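Local structure of L-ribose isomerase (Geodermatophilus obscurus DSM 43160, 5AVP) at residues Leu74-Glu78 with Ala214-Pro219. The protein probably interconverts L-ribose and its ketose L-ribulose as a manganese-containing sugar isomerase. Residues are numbered along the deposited sequence; the frame is centred on the assembly and turned at random.
Sequences LWSRE and ADSDVP
Arg77 reaches across to the backbone of 214-219 and lays the edge of its guanidinium against two carbonyl oxygens. NE of Arg77 donates to Ala214 O at 2.9 Å, in the carbonyl plane though with a bent N-H...O angle of 131°, and its NH2 to Ser216 O at 2.6 Å, almost straight out from that carbonyl. Both oxygens lie close to the guanidinium plane, so the two bonds fix its rotation; bends at chi2 and chi3 (-146° and 129°) bring the group there. Arginine suits the place because its coplanar N-H groups can each take a carbonyl of the same loop, two residues apart. Beside it Trp75 CH2 meets Val218 CA near the ring plane at 3.9 Å, and Trp75 CZ2 touches Pro219 CG at 3.8 Å, the side chains crossing at about a right angle. Tryptophan offers a broad apolar edge to proline's compact ring, and its NE1 hydrogen-bonds Glu37 OE2 of the second subunit. Replacing Trp75 by alanine is likely to open a gap beside Pro219 and leave that Glu37 without its N-H partner. These loops, leading into strands 82-91 and 220-226, meet beside the second subunit at the edge of what is probably a cupin-like antiparallel beta sandwich.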
loop_
_atom_site.group_PDB
_atom_site.type_symbol
_atom_site.label_atom_id
_atom_site.label_comp_id
_atom_site.label_asym_id
_atom_site.label_seq_id
_atom_site.Cartn_x
_atom_site.Cartn_y
_atom_site.Cartn_z
ATOM N N LEU A 74 14.391 -5.327 19.841
ATOM C CA LEU A 74 13.402 -4.295 19.609
ATOM C C LEU A 74 12.007 -4.857 19.752
ATOM O O LEU A 74 11.030 -4.107 19.802
ATOM C CB LEU A 74 13.589 -3.714 18.214
ATOM C CG LEU A 74 14.446 -2.459 18.085
ATOM C CD1 LEU A 74 15.672 -2.529 18.964
ATOM C CD2 LEU A 74 14.818 -2.318 16.630
ATOM N N TRP A 75 11.907 -6.179 19.799
ATOM C CA TRP A 75 10.609 -6.802 19.955
ATOM C C TRP A 75 10.428 -7.259 21.382
ATOM O O TRP A 75 9.511 -8.025 21.688
ATOM C CB TRP A 75 10.447 -7.969 18.990
ATOM C CG TRP A 75 10.120 -7.470 17.636
ATOM C CD1 TRP A 75 10.992 -7.246 16.608
ATOM C CD2 TRP A 75 8.851 -6.968 17.201
ATOM N NE1 TRP A 75 10.343 -6.629 15.561
ATOM C CE2 TRP A 75 9.027 -6.448 15.904
ATOM C CE3 TRP A 75 7.583 -6.908 17.783
ATOM C CZ2 TRP A 75 7.988 -5.867 15.192
ATOM C CZ3 TRP A 75 6.561 -6.334 17.077
ATOM C CH2 TRP A 75 6.765 -5.823 15.795
ATOM N N SER A 76 11.304 -6.764 22.253
ATOM C CA SER A 76 11.278 -7.095 23.672
ATOM C C SER A 76 10.056 -6.490 24.347
ATOM O O SER A 76 9.549 -7.030 25.331
ATOM C CB SER A 76 12.548 -6.584 24.353
ATOM O OG SER A 76 12.833 -5.231 24.009
ATOM N N ARG A 77 9.571 -5.376 23.808
ATOM C CA ARG A 77 8.400 -4.705 24.361
ATOM C C ARG A 77 8.768 -3.946 25.619
ATOM O O ARG A 77 7.897 -3.545 26.388
ATOM C CB ARG A 77 7.303 -5.713 24.718
ATOM C CG ARG A 77 6.914 -6.683 23.630
ATOM C CD ARG A 77 5.436 -6.980 23.743
ATOM N NE ARG A 77 4.802 -6.786 22.453
ATOM C CZ ARG A 77 4.847 -7.677 21.483
ATOM N NH1 ARG A 77 5.484 -8.822 21.676
ATOM N NH2 ARG A 77 4.291 -7.412 20.318
ATOM N N GLU A 78 10.062 -3.752 25.834
ATOM C CA GLU A 78 10.518 -3.030 27.012
ATOM C C GLU A 78 10.655 -1.521 26.752
ATOM O O GLU A 78 10.925 -1.093 25.629
ATOM C CB GLU A 78 11.822 -3.637 27.496
ATOM C CG GLU A 78 11.669 -5.104 27.815
ATOM C CD GLU A 78 13.000 -5.816 27.927
ATOM O OE1 GLU A 78 13.749 -5.843 26.928
ATOM O OE2 GLU A 78 13.305 -6.352 29.010
ATOM N N ALA A 214 3.314 -0.662 23.932
ATOM C CA ALA A 214 4.137 -1.839 24.182
ATOM C C ALA A 214 3.566 -3.168 23.690
ATOM O O ALA A 214 4.317 -4.090 23.364
ATOM C CB ALA A 214 4.461 -1.937 25.641
ATOM N N ASP A 215 2.245 -3.266 23.617
ATOM C CA ASP A 215 1.614 -4.501 23.175
ATOM C C ASP A 215 1.215 -4.444 21.696
ATOM O O ASP A 215 0.269 -5.119 21.267
ATOM C CB ASP A 215 0.377 -4.739 24.007
ATOM C CG ASP A 215 -0.736 -3.798 23.630
ATOM O OD1 ASP A 215 -0.482 -2.573 23.610
ATOM O OD2 ASP A 215 -1.852 -4.285 23.344
ATOM N N SER A 216 1.933 -3.636 20.921
ATOM C CA SER A 216 1.640 -3.489 19.501
ATOM C C SER A 216 2.076 -4.740 18.749
ATOM O O SER A 216 2.943 -5.488 19.200
ATOM C CB SER A 216 2.356 -2.264 18.939
ATOM O OG SER A 216 1.768 -1.856 17.728
ATOM N N ASP A 217 1.462 -4.951 17.594
ATOM C CA ASP A 217 1.742 -6.101 16.734
ATOM C C ASP A 217 2.686 -5.698 15.587
ATOM O O ASP A 217 3.225 -6.554 14.874
ATOM C CB ASP A 217 0.414 -6.645 16.158
ATOM C CG ASP A 217 -0.441 -5.540 15.458
ATOM O OD1 ASP A 217 -0.967 -4.635 16.158
ATOM O OD2 ASP A 217 -0.591 -5.576 14.209
ATOM N N VAL A 218 2.861 -4.392 15.402
ATOM C CA VAL A 218 3.739 -3.866 14.365
ATOM C C VAL A 218 4.477 -2.641 14.864
ATOM O O VAL A 218 4.170 -2.092 15.921
ATOM C CB VAL A 218 2.969 -3.450 13.107
ATOM C CG1 VAL A 218 2.370 -4.683 12.429
ATOM C CG2 VAL A 218 1.915 -2.392 13.470
ATOM N N PRO A 219 5.496 -2.217 14.117
ATOM C CA PRO A 219 6.193 -1.030 14.602
ATOM C C PRO A 219 5.335 0.195 14.287
ATOM O O PRO A 219 4.621 0.209 13.294
ATOM C CB PRO A 219 7.495 -1.041 13.791
ATOM C CG PRO A 219 7.722 -2.496 13.526
ATOM C CD PRO A 219 6.338 -2.968 13.160
#